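Local coordinates for chitinase (Paenibacillus sp. FPU-7, PDB 5GZT), which probably hydrolyses internal beta-1,4 linkages of chitin and chitodextrins at random, as an endo-acting chitinase with two family 18 glycoside hydrolase regions, at residues 285-290 with 624-629; 294-299 with 352-357; 767-772 with 889-894; 791-796 with 835-840. All coordinates share one frame; numbering follows the deposited sequence.

Contact 1: 285-290 with 624-629; sequences AWVDWA and EYSQDS
E624 OE2 is gripped twice by S626, the residue that carries the contact with W289 and V287. The two loops follow strands 264-284 and 619-623, neighbours in the first (beta/alpha)8 barrel, of family 18 type, and a cis peptide bond leads into E624. S626 OG lies 2.6 Å from E624 OE2, on the syn lone pair, and S626 N gives the same oxygen a second bond of 2.8 Å, nearly along its C-O bond. With chi1 at 77°, OG of S626 stands between the backbone N and the carbonyl carbon, from where both OG and the N-H reach E624 OE2. The other carboxylate oxygen reaches across through a water, which donates to E624 OE1 at 2.9 Å. The same water accepts the N-H of W286, 3.0 Å from NE1, in the plane of the indole and at its edge. S626 CB also abuts the edge of the W289 ring, 3.9 Å from CH2 and near the ring plane. The pyrrole nitrogen of W289 points back to P284 O, which helps to fix the ring. V287 covers one face of the W289 indole, with its CG1 3.6 Å above the ring plane, over the centre.

Contact 2: 294-299 with 352-357; sequences RGVDAT and TGLKAK
A298 and L354 bring the two backbones closest, their CA atoms 6.6 Å apart, where the loop 294-299 passes the 3-10 turn 353-356 at the end of helix 344-352. L354 does most of the work. Its CD1 meets V296 CG1 at 3.6 Å, the two side chains crossing at about a right angle, while nearer its root L354 CB rests 4.2 Å from A298 CB. The isopropyl group of V296 has CG1 anti to the backbone N (chi1 -173°), which turns that methyl to L354; W289 and Y625 pack on the same valine. Farther along, T299 CG2 touches the carbonyl oxygen of K357 at 3.6 Å, a methyl against a backbone oxygen. The other branch of that threonine is tied up within its own loop: OG1 bonds D297 OD1 at 2.6 Å, and T299 N reaches the same oxygen at 3.1 Å from the same face of the carboxylate plane. The bond from T299 N closes an Asx turn, and the one from OG1 helps to set which way the methyl faces. D297 is itself anchored through its backbone N to Y625 OH, and A298 O receives N358 ND2. The joined pieces are the run into strand 303-312 and the turn that leads from helix 344-352 toward strand 362-368, an apolar seam between successive beta/alpha units of a (beta/alpha)8 barrel.

Contact 3: 767-772 with 889-894; sequences LGYVPG and GIDLDW
Y769 and D891 mark the nearest approach of strands 765-771 and 889-893, yet their CA atoms are 11.0 Å apart, too far for backbone pairing; strands 790-799 and 848-854 lie between the two in sheet order. Side chains bridge the gap. Y769 and D893 come from opposite directions, and the phenol OH donates to D893 OD2 at 2.8 Å, on the syn side but 29° out of the carboxylate plane. That oxygen sits at the ring edge, near the ring plane, and the planes of ring and carboxylate are turned 56° from each other. Here the second (beta/alpha)8 barrel carries its family 18 signature, the DxxDxDxE sequence that in this family lines the catalytic centre: D891 and D893 are its second and third aspartates, and the motif's glutamate comes directly after W894. D891 enters across the tyrosine at about a right angle. Its CG is anti to the backbone N (chi1 174°), and OD2 comes to 3.5 Å from Y769 OH, a contact only; that oxygen is hydrogen-bonded to S852 OG on the intervening strand 848-854. D893 OD1 also takes a weak bond from A942 N. The ring of Y769 meets W1114, the last residue of strand 1110-1114. Between the two aspartates, L892 faces the other way and packs on L918 and L919 of helix 911-933.

Contact 4: 791-796 with 835-840; sequences INYAFA and AYLKTL
I791 pushes its terminal methyl at the helix, where L837 and L840, one turn apart, receive it. CD1 of I791 lies 3.7 Å from L840 CD2 and 4.1 Å from L837 CD2, lodged against both leucines; with L840 its side chain makes roughly a right angle, with L837 a slanting one. L837 is the broader bump. Its two methyls part, CD2 going to the isoleucine and CD1 to Y793, where it stands 3.7 Å from ring atom CD1, obliquely to the phenol, so the fork straddles the dip between the two strand residues. With CG anti to the backbone N (chi1 -175°), Y793 runs its ring along this wall, where F834 meets it edge-to-face and D830 and N833 hold its hydroxyl. L840, its chi1 of -97° away from the usual staggered values, places CD2 against the isoleucine. On the helix, T839 OG1 bonds Y836 O at 2.8 Å, in the carbonyl plane and on a lone pair, while the backbone N of T839 and of L840 also use that oxygen. The axes of strand 791-796 and helix 835-840 run antiparallel (177°) and 11.7 Å apart. Helix 830-843 thus covers the outer face of its own strand while N792 and F795 face inward, the layering of a beta/alpha unit in a (beta/alpha)8 barrel.

Overall arrangement
Contacts 1 and 2 belong to the first family 18 barrel, contacts 3 and 4 to the second, and nearest atoms of the two pairs are at least about 31 Å apart. Within each pair the contacts touch: R294 NH2 of contact 2 bonds D628 O of contact 1, whereas contacts 3 and 4 use neighbouring strands, 765-771 and 790-799, with V770 N bonded to N792 O. Contact 1 is partly buried and mixes water, carboxylate and indole; contact 2 is buried and more apolar, with an exposed lysine at one end. Contacts 3 and 4 are wholly buried, one polar inside the barrel, the other apolar, between strand and outer helix.

Contact 1: 285-290 with 624-629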
loop_
_atom_site.group_PDB
_atom_site.type_symbol
_atom_site.label_atom_id
_atom_site.label_comp_id
_atom_site.label_asym_id
_atom_site.label_seq_id
_atom_site.Cartn_x
_atom_site.Cartn_y
_atom_site.Cartn_z
ATOM N N ALA B 285 -10.325 7.173 11.164
ATOM C CA ALA B 285 -11.744 7.484 11.057
ATOM C C ALA B 285 -12.092 8.772 11.749
ATOM O O ALA B 285 -13.118 9.367 11.448
ATOM C CB ALA B 285 -12.565 6.351 11.652
ATOM N N TRP B 286 -11.216 9.219 12.627
ATOM C CA TRP B 286 -11.504 10.315 13.556
ATOM C C TRP B 286 -11.030 11.634 13.013
ATOM O O TRP B 286 -11.068 12.604 13.714
ATOM C CB TRP B 286 -10.889 10.031 14.952
ATOM C CG TRP B 286 -9.497 9.449 14.980
ATOM C CD1 TRP B 286 -8.308 10.131 14.901
ATOM C CD2 TRP B 286 -9.143 8.067 15.114
ATOM N NE1 TRP B 286 -7.234 9.246 14.988
ATOM C CE2 TRP B 286 -7.723 7.981 15.058
ATOM C CE3 TRP B 286 -9.887 6.888 15.216
ATOM C CZ2 TRP B 286 -7.037 6.772 15.190
ATOM C CZ3 TRP B 286 -9.228 5.693 15.292
ATOM C CH2 TRP B 286 -7.815 5.632 15.292
ATOM N N VAL B 287 -10.484 11.664 11.807
ATOM C CA VAL B 287 -10.313 12.918 11.097
ATOM C C VAL B 287 -11.567 13.092 10.238
ATOM O O VAL B 287 -12.132 12.091 9.656
ATOM C CB VAL B 287 -9.011 12.890 10.239
ATOM C CG1 VAL B 287 -8.870 14.105 9.324
ATOM C CG2 VAL B 287 -7.805 12.762 11.157
ATOM N N ASP B 288 -11.984 14.344 10.130
ATOM C CA ASP B 288 -13.110 14.687 9.283
ATOM C C ASP B 288 -12.596 14.941 7.926
ATOM O O ASP B 288 -12.104 16.016 7.632
ATOM C CB ASP B 288 -13.878 15.877 9.871
ATOM C CG ASP B 288 -15.068 16.300 9.025
ATOM O OD1 ASP B 288 -15.171 16.002 7.802
ATOM O OD2 ASP B 288 -15.895 16.946 9.628
ATOM N N TRP B 289 -12.653 13.908 7.077
ATOM C CA TRP B 289 -11.988 13.976 5.812
ATOM C C TRP B 289 -12.623 14.948 4.871
ATOM O O TRP B 289 -11.927 15.465 3.994
ATOM C CB TRP B 289 -11.797 12.587 5.175
ATOM C CG TRP B 289 -10.745 11.888 5.929
ATOM C CD1 TRP B 289 -10.894 10.874 6.800
ATOM C CD2 TRP B 289 -9.369 12.240 5.949
ATOM N NE1 TRP B 289 -9.698 10.568 7.379
ATOM C CE2 TRP B 289 -8.735 11.388 6.864
ATOM C CE3 TRP B 289 -8.607 13.204 5.268
ATOM C CZ2 TRP B 289 -7.373 11.449 7.133
ATOM C CZ3 TRP B 289 -7.243 13.260 5.510
ATOM C CH2 TRP B 289 -6.631 12.375 6.452
ATOM N N ALA B 290 -13.928 15.267 5.045
ATOM C CA ALA B 290 -14.548 16.204 4.134
ATOM C C ALA B 290 -14.062 17.609 4.431
ATOM O O ALA B 290 -13.823 18.368 3.477
ATOM C CB ALA B 290 -16.083 16.127 4.185
ATOM N N GLU B 624 0.045 6.244 10.431
ATOM C CA GLU B 624 -1.103 6.360 9.555
ATOM C C GLU B 624 -0.944 7.660 8.746
ATOM O O GLU B 624 -0.185 8.568 9.128
ATOM C CB GLU B 624 -2.460 6.268 10.309
ATOM C CG GLU B 624 -2.638 7.051 11.625
ATOM C CD GLU B 624 -3.084 8.486 11.422
ATOM O OE1 GLU B 624 -3.427 9.084 12.414
ATOM O OE2 GLU B 624 -3.038 9.032 10.298
ATOM N N TYR B 625 -1.606 7.684 7.601
ATOM C CA TYR B 625 -1.334 8.674 6.526
ATOM C C TYR B 625 -1.361 10.110 7.013
ATOM O O TYR B 625 -0.545 10.903 6.544
ATOM C CB TYR B 625 -2.279 8.470 5.358
ATOM C CG TYR B 625 -2.050 9.360 4.146
ATOM C CD1 TYR B 625 -1.213 8.983 3.134
ATOM C CD2 TYR B 625 -2.705 10.609 4.024
ATOM C CE1 TYR B 625 -0.932 9.821 2.068
ATOM C CE2 TYR B 625 -2.509 11.401 2.900
ATOM C CZ TYR B 625 -1.619 11.019 1.945
ATOM O OH TYR B 625 -1.358 11.800 0.826
ATOM N N SER B 626 -2.254 10.425 7.952
ATOM C CA SER B 626 -2.430 11.839 8.370
ATOM C C SER B 626 -1.300 12.419 9.219
ATOM O O SER B 626 -1.270 13.633 9.508
ATOM C CB SER B 626 -3.766 12.013 9.115
ATOM O OG SER B 626 -3.773 11.534 10.478
ATOM N N GLN B 627 -0.378 11.563 9.682
ATOM C CA GLN B 627 0.744 12.006 10.531
ATOM C C GLN B 627 1.945 12.478 9.765
ATOM O O GLN B 627 2.906 12.941 10.368
ATOM C CB GLN B 627 1.139 10.812 11.418
ATOM C CG GLN B 627 0.070 10.347 12.375
ATOM C CD GLN B 627 0.394 8.997 13.034
ATOM O OE1 GLN B 627 1.103 8.103 12.483
ATOM N NE2 GLN B 627 -0.133 8.821 14.183
ATOM N N ASP B 628 1.888 12.393 8.441
ATOM C CA ASP B 628 3.016 12.744 7.582
ATOM C C ASP B 628 3.252 14.290 7.543
ATOM O O ASP B 628 2.484 15.065 8.050
ATOM C CB ASP B 628 2.698 12.217 6.209
ATOM C CG ASP B 628 3.858 11.961 5.355
ATOM O OD1 ASP B 628 5.028 12.381 5.640
ATOM O OD2 ASP B 628 3.554 11.311 4.327
ATOM N N SER B 629 4.357 14.683 6.946
ATOM C CA SER B 629 4.717 16.096 6.708
ATOM C C SER B 629 3.733 16.738 5.745
ATOM O O SER B 629 2.855 16.043 5.123
ATOM C CB SER B 629 6.097 16.267 6.184
ATOM O OG SER B 629 6.231 15.939 4.823
HETATM O O HOH W 1 -4.808 10.816 14.306
#

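Contact 2: 294-299 with 352-357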
loop_
_atom_site.group_PDB
_atom_site.type_symbol
_atom_site.label_atom_id
_atom_site.label_comp_id
_atom_site.label_asym_id
_atom_site.label_seq_id
_atom_site.Cartn_x
_atom_site.Cartn_y
_atom_site.Cartn_z
ATOM N N ARG B 294 -5.304 19.211 4.682
ATOM C CA ARG B 294 -3.906 18.732 4.463
ATOM C C ARG B 294 -3.834 17.906 3.190
ATOM O O ARG B 294 -2.761 17.799 2.576
ATOM C CB ARG B 294 -3.384 17.935 5.670
ATOM C CG ARG B 294 -3.314 18.811 6.904
ATOM C CD ARG B 294 -2.619 18.188 8.127
ATOM N NE ARG B 294 -1.145 18.289 8.035
ATOM C CZ ARG B 294 -0.284 17.275 7.931
ATOM N NH1 ARG B 294 -0.696 16.018 7.912
ATOM N NH2 ARG B 294 1.007 17.523 7.878
ATOM N N GLY B 295 -4.951 17.290 2.830
ATOM C CA GLY B 295 -5.068 16.536 1.581
ATOM C C GLY B 295 -4.663 15.053 1.674
ATOM O O GLY B 295 -4.043 14.593 2.673
ATOM N N VAL B 296 -5.075 14.322 0.645
ATOM C CA VAL B 296 -4.785 12.910 0.424
ATOM C C VAL B 296 -4.457 12.847 -1.062
ATOM O O VAL B 296 -5.248 13.300 -1.916
ATOM C CB VAL B 296 -5.978 11.991 0.818
ATOM C CG1 VAL B 296 -5.610 10.507 0.747
ATOM C CG2 VAL B 296 -6.481 12.262 2.219
ATOM N N ASP B 297 -3.246 12.409 -1.380
ATOM C CA ASP B 297 -2.879 12.127 -2.739
ATOM C C ASP B 297 -2.779 10.634 -2.864
ATOM O O ASP B 297 -1.736 10.016 -2.608
ATOM C CB ASP B 297 -1.602 12.870 -3.045
ATOM C CG ASP B 297 -1.012 12.521 -4.413
ATOM O OD1 ASP B 297 -1.688 11.872 -5.260
ATOM O OD2 ASP B 297 0.163 12.897 -4.564
ATOM N N ALA B 298 -3.901 10.033 -3.243
ATOM C CA ALA B 298 -4.004 8.594 -3.408
ATOM C C ALA B 298 -3.262 8.039 -4.591
ATOM O O ALA B 298 -3.171 6.827 -4.698
ATOM C CB ALA B 298 -5.459 8.151 -3.433
ATOM N N THR B 299 -2.617 8.875 -5.415
ATOM C CA THR B 299 -1.663 8.331 -6.413
ATOM C C THR B 299 -0.461 7.660 -5.781
ATOM O O THR B 299 0.225 6.940 -6.442
ATOM C CB THR B 299 -1.185 9.356 -7.459
ATOM O OG1 THR B 299 -0.332 10.361 -6.875
ATOM C CG2 THR B 299 -2.393 10.069 -8.146
ATOM N N THR B 352 -13.656 6.811 -0.812
ATOM C CA THR B 352 -13.924 6.028 -2.037
ATOM C C THR B 352 -13.937 6.943 -3.245
ATOM O O THR B 352 -13.535 6.529 -4.294
ATOM C CB THR B 352 -15.207 5.228 -1.932
ATOM O OG1 THR B 352 -16.250 6.136 -1.593
ATOM C CG2 THR B 352 -15.074 4.163 -0.809
ATOM N N GLY B 353 -14.341 8.194 -3.046
ATOM C CA GLY B 353 -14.320 9.221 -4.067
ATOM C C GLY B 353 -12.937 9.567 -4.569
ATOM O O GLY B 353 -12.815 10.156 -5.621
ATOM N N LEU B 354 -11.886 9.166 -3.845
ATOM C CA LEU B 354 -10.510 9.387 -4.311
ATOM C C LEU B 354 -10.131 8.456 -5.432
ATOM O O LEU B 354 -9.110 8.689 -6.088
ATOM C CB LEU B 354 -9.475 9.230 -3.179
ATOM C CG LEU B 354 -9.639 10.196 -2.018
ATOM C CD1 LEU B 354 -8.738 9.708 -0.904
ATOM C CD2 LEU B 354 -9.343 11.613 -2.467
ATOM N N LYS B 355 -10.955 7.440 -5.679
ATOM C CA LYS B 355 -10.802 6.624 -6.906
ATOM C C LYS B 355 -10.745 7.407 -8.222
ATOM O O LYS B 355 -10.087 6.987 -9.159
ATOM C CB LYS B 355 -11.851 5.542 -6.974
ATOM C CG LYS B 355 -11.601 4.471 -5.937
ATOM C CD LYS B 355 -12.684 3.408 -5.898
ATOM C CE LYS B 355 -12.473 2.520 -4.683
ATOM N NZ LYS B 355 -13.036 1.167 -4.841
ATOM N N ALA B 356 -11.452 8.525 -8.279
ATOM C CA ALA B 356 -11.380 9.431 -9.412
ATOM C C ALA B 356 -9.926 9.791 -9.682
ATOM O O ALA B 356 -9.542 9.859 -10.834
ATOM C CB ALA B 356 -12.222 10.704 -9.152
ATOM N N LYS B 357 -9.099 9.986 -8.637
ATOM C CA LYS B 357 -7.669 10.362 -8.831
ATOM C C LYS B 357 -6.725 9.148 -8.956
ATOM O O LYS B 357 -5.650 9.274 -9.537
ATOM C CB LYS B 357 -7.188 11.354 -7.748
ATOM C CG LYS B 357 -7.617 12.821 -7.960
ATOM C CD LYS B 357 -8.627 13.351 -6.941
ATOM C CE LYS B 357 -9.924 12.529 -6.916
ATOM N NZ LYS B 357 -11.119 13.112 -6.227
#

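Contact 3: 767-772 with 889-894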
loop_
_atom_site.group_PDB
_atom_site.type_symbol
_atom_site.label_atom_id
_atom_site.label_comp_id
_atom_site.label_asym_id
_atom_site.label_seq_id
_atom_site.Cartn_x
_atom_site.Cartn_y
_atom_site.Cartn_z
ATOM N N LEU B 767 8.760 44.719 -12.833
ATOM C CA LEU B 767 8.428 45.006 -14.252
ATOM C C LEU B 767 6.930 45.080 -14.411
ATOM O O LEU B 767 6.230 44.162 -14.014
ATOM C CB LEU B 767 9.028 43.902 -15.125
ATOM C CG LEU B 767 8.895 44.108 -16.624
ATOM C CD1 LEU B 767 10.055 43.424 -17.395
ATOM C CD2 LEU B 767 7.562 43.644 -17.131
ATOM N N GLY B 768 6.433 46.195 -14.967
ATOM C CA GLY B 768 5.061 46.333 -15.275
ATOM C C GLY B 768 4.827 46.338 -16.751
ATOM O O GLY B 768 5.542 47.049 -17.485
ATOM N N TYR B 769 3.874 45.539 -17.199
ATOM C CA TYR B 769 3.365 45.674 -18.548
ATOM C C TYR B 769 2.472 46.907 -18.608
ATOM O O TYR B 769 1.617 47.085 -17.739
ATOM C CB TYR B 769 2.567 44.471 -18.983
ATOM C CG TYR B 769 3.368 43.360 -19.605
ATOM C CD1 TYR B 769 3.622 43.346 -20.964
ATOM C CD2 TYR B 769 3.881 42.316 -18.837
ATOM C CE1 TYR B 769 4.346 42.310 -21.542
ATOM C CE2 TYR B 769 4.623 41.292 -19.405
ATOM C CZ TYR B 769 4.856 41.280 -20.760
ATOM O OH TYR B 769 5.602 40.285 -21.373
ATOM N N VAL B 770 2.731 47.765 -19.576
ATOM C CA VAL B 770 2.001 49.001 -19.822
ATOM C C VAL B 770 1.311 48.880 -21.219
ATOM O O VAL B 770 1.956 48.762 -22.237
ATOM C CB VAL B 770 2.916 50.192 -19.750
ATOM C CG1 VAL B 770 2.166 51.429 -20.140
ATOM C CG2 VAL B 770 3.525 50.315 -18.311
ATOM N N PRO B 771 -0.027 48.800 -21.232
ATOM C CA PRO B 771 -0.764 48.561 -22.440
ATOM C C PRO B 771 -0.752 49.810 -23.295
ATOM O O PRO B 771 -1.019 50.918 -22.819
ATOM C CB PRO B 771 -2.145 48.238 -21.940
ATOM C CG PRO B 771 -2.260 48.835 -20.620
ATOM C CD PRO B 771 -0.881 48.819 -20.034
ATOM N N GLY B 772 -0.393 49.634 -24.571
ATOM C CA GLY B 772 -0.316 50.722 -25.507
ATOM C C GLY B 772 -1.671 51.224 -26.057
ATOM O O GLY B 772 -1.711 52.237 -26.742
ATOM N N GLY B 889 15.559 48.120 -24.665
ATOM C CA GLY B 889 15.683 46.715 -24.953
ATOM C C GLY B 889 14.481 46.179 -25.660
ATOM O O GLY B 889 13.594 46.964 -26.068
ATOM N N ILE B 890 14.534 44.899 -25.966
ATOM C CA ILE B 890 13.482 44.200 -26.683
ATOM C C ILE B 890 13.012 42.958 -25.864
ATOM O O ILE B 890 13.807 42.136 -25.380
ATOM C CB ILE B 890 14.000 43.761 -28.093
ATOM C CG1 ILE B 890 14.175 44.959 -28.999
ATOM C CG2 ILE B 890 13.018 42.815 -28.779
ATOM C CD1 ILE B 890 15.061 44.670 -30.210
ATOM N N ASP B 891 11.715 42.825 -25.719
ATOM C CA ASP B 891 11.096 41.629 -25.219
ATOM C C ASP B 891 10.292 40.961 -26.312
ATOM O O ASP B 891 9.601 41.673 -27.069
ATOM C CB ASP B 891 10.150 42.025 -24.096
ATOM C CG ASP B 891 9.327 40.820 -23.579
ATOM O OD1 ASP B 891 9.875 39.857 -22.993
ATOM O OD2 ASP B 891 8.086 40.921 -23.750
ATOM N N LEU B 892 10.445 39.661 -26.498
ATOM C CA LEU B 892 9.670 38.917 -27.511
ATOM C C LEU B 892 8.648 38.020 -26.845
ATOM O O LEU B 892 9.012 37.194 -26.005
ATOM C CB LEU B 892 10.588 38.049 -28.362
ATOM C CG LEU B 892 11.695 38.703 -29.149
ATOM C CD1 LEU B 892 12.422 37.699 -30.036
ATOM C CD2 LEU B 892 11.167 39.856 -29.968
ATOM N N ASP B 893 7.402 38.132 -27.258
ATOM C CA ASP B 893 6.269 37.441 -26.676
ATOM C C ASP B 893 5.608 36.652 -27.782
ATOM O O ASP B 893 4.649 37.111 -28.352
ATOM C CB ASP B 893 5.188 38.382 -25.979
ATOM C CG ASP B 893 5.755 39.195 -24.778
ATOM O OD1 ASP B 893 6.920 38.930 -24.450
ATOM O OD2 ASP B 893 5.083 40.077 -24.107
ATOM N N TRP B 894 6.137 35.458 -28.057
ATOM C CA TRP B 894 5.707 34.605 -29.114
ATOM C C TRP B 894 4.768 33.610 -28.458
ATOM O O TRP B 894 5.185 32.860 -27.544
ATOM C CB TRP B 894 6.905 33.945 -29.687
ATOM C CG TRP B 894 6.636 32.987 -30.845
ATOM C CD1 TRP B 894 5.406 32.413 -31.259
ATOM C CD2 TRP B 894 7.641 32.340 -31.641
ATOM N NE1 TRP B 894 5.644 31.536 -32.299
ATOM C CE2 TRP B 894 6.984 31.479 -32.543
ATOM C CE3 TRP B 894 9.022 32.470 -31.718
ATOM C CZ2 TRP B 894 7.666 30.770 -33.522
ATOM C CZ3 TRP B 894 9.726 31.722 -32.677
ATOM C CH2 TRP B 894 9.025 30.895 -33.575
#

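Contact 4: 791-796 with 835-840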
loop_
_atom_site.group_PDB
_atom_site.type_symbol
_atom_site.label_atom_id
_atom_site.label_comp_id
_atom_site.label_asym_id
_atom_site.label_seq_id
_atom_site.Cartn_x
_atom_site.Cartn_y
_atom_site.Cartn_z
ATOM N N ILE B 791 9.569 48.604 -17.504
ATOM C CA ILE B 791 8.312 48.547 -18.238
ATOM C C ILE B 791 8.423 47.768 -19.491
ATOM O O ILE B 791 9.389 47.983 -20.256
ATOM C CB ILE B 791 7.904 49.981 -18.635
ATOM C CG1 ILE B 791 7.443 50.754 -17.372
ATOM C CG2 ILE B 791 6.734 49.924 -19.670
ATOM C CD1 ILE B 791 7.241 52.245 -17.575
ATOM N N ASN B 792 7.464 46.898 -19.758
ATOM C CA ASN B 792 7.289 46.372 -21.092
ATOM C C ASN B 792 6.113 47.089 -21.815
ATOM O O ASN B 792 5.019 47.087 -21.308
ATOM C CB ASN B 792 6.957 44.856 -21.122
ATOM C CG ASN B 792 8.177 43.949 -20.927
ATOM O OD1 ASN B 792 9.313 44.402 -20.839
ATOM N ND2 ASN B 792 7.911 42.677 -20.707
ATOM N N TYR B 793 6.332 47.701 -22.974
ATOM C CA TYR B 793 5.252 48.340 -23.743
ATOM C C TYR B 793 4.620 47.329 -24.656
ATOM O O TYR B 793 5.289 46.800 -25.526
ATOM C CB TYR B 793 5.799 49.519 -24.556
ATOM C CG TYR B 793 4.758 50.308 -25.267
ATOM C CD1 TYR B 793 3.961 51.246 -24.589
ATOM C CD2 TYR B 793 4.511 50.092 -26.616
ATOM C CE1 TYR B 793 2.978 52.001 -25.266
ATOM C CE2 TYR B 793 3.517 50.848 -27.314
ATOM C CZ TYR B 793 2.765 51.791 -26.636
ATOM O OH TYR B 793 1.857 52.503 -27.354
ATOM N N ALA B 794 3.345 46.980 -24.399
ATOM C CA ALA B 794 2.575 46.032 -25.169
ATOM C C ALA B 794 1.719 46.801 -26.214
ATOM O O ALA B 794 0.983 47.666 -25.809
ATOM C CB ALA B 794 1.653 45.330 -24.202
ATOM N N PHE B 795 1.870 46.627 -27.527
ATOM C CA PHE B 795 2.878 45.780 -28.134
ATOM C C PHE B 795 3.271 46.427 -29.448
ATOM O O PHE B 795 2.561 47.293 -29.955
ATOM C CB PHE B 795 2.371 44.425 -28.459
ATOM C CG PHE B 795 1.981 43.550 -27.302
ATOM C CD1 PHE B 795 2.929 42.787 -26.664
ATOM C CD2 PHE B 795 0.617 43.296 -27.023
ATOM C CE1 PHE B 795 2.574 41.921 -25.616
ATOM C CE2 PHE B 795 0.255 42.419 -26.010
ATOM C CZ PHE B 795 1.240 41.715 -25.285
ATOM N N ALA B 796 4.428 46.006 -29.984
ATOM C CA ALA B 796 4.732 46.111 -31.405
ATOM C C ALA B 796 4.356 44.788 -32.074
ATOM O O ALA B 796 4.179 43.783 -31.403
ATOM C CB ALA B 796 6.181 46.430 -31.618
ATOM N N ALA B 835 5.993 59.408 -26.226
ATOM C CA ALA B 835 6.446 60.647 -25.556
ATOM C C ALA B 835 6.194 60.555 -24.082
ATOM O O ALA B 835 6.996 61.022 -23.283
ATOM C CB ALA B 835 5.724 61.884 -26.104
ATOM N N TYR B 836 5.098 59.926 -23.688
ATOM C CA TYR B 836 4.829 59.715 -22.238
ATOM C C TYR B 836 5.918 58.873 -21.554
ATOM O O TYR B 836 6.483 59.257 -20.532
ATOM C CB TYR B 836 3.460 59.057 -22.019
ATOM C CG TYR B 836 3.086 58.876 -20.551
ATOM C CD1 TYR B 836 2.808 59.974 -19.729
ATOM C CD2 TYR B 836 3.055 57.582 -19.972
ATOM C CE1 TYR B 836 2.483 59.768 -18.364
ATOM C CE2 TYR B 836 2.714 57.371 -18.658
ATOM C CZ TYR B 836 2.438 58.453 -17.826
ATOM O OH TYR B 836 2.137 58.175 -16.491
ATOM N N LEU B 837 6.253 57.742 -22.167
ATOM C CA LEU B 837 7.293 56.859 -21.589
ATOM C C LEU B 837 8.609 57.611 -21.427
ATOM O O LEU B 837 9.311 57.457 -20.427
ATOM C CB LEU B 837 7.495 55.657 -22.512
ATOM C CG LEU B 837 6.329 54.712 -22.425
ATOM C CD1 LEU B 837 6.490 53.654 -23.523
ATOM C CD2 LEU B 837 6.192 54.041 -21.086
ATOM N N LYS B 838 8.893 58.479 -22.386
ATOM C CA LYS B 838 10.089 59.239 -22.295
ATOM C C LYS B 838 10.150 60.196 -21.102
ATOM O O LYS B 838 11.254 60.422 -20.576
ATOM C CB LYS B 838 10.327 59.931 -23.600
ATOM C CG LYS B 838 11.547 60.796 -23.567
ATOM C CD LYS B 838 11.893 61.216 -24.962
ATOM C CE LYS B 838 12.976 62.282 -24.940
ATOM N NZ LYS B 838 13.367 62.568 -26.340
ATOM N N THR B 839 8.980 60.657 -20.603
ATOM C CA THR B 839 8.902 61.561 -19.480
ATOM C C THR B 839 9.032 60.755 -18.228
ATOM O O THR B 839 9.616 61.219 -17.261
ATOM C CB THR B 839 7.572 62.399 -19.365
ATOM O OG1 THR B 839 6.432 61.564 -18.949
ATOM C CG2 THR B 839 7.326 63.194 -20.628
ATOM N N LEU B 840 8.473 59.561 -18.224
ATOM C CA LEU B 840 8.798 58.630 -17.182
ATOM C C LEU B 840 10.290 58.514 -17.052
ATOM O O LEU B 840 10.805 58.533 -15.938
ATOM C CB LEU B 840 8.204 57.277 -17.442
ATOM C CG LEU B 840 6.912 56.930 -16.784
ATOM C CD1 LEU B 840 5.933 58.083 -16.606
ATOM C CD2 LEU B 840 6.287 55.789 -17.547
#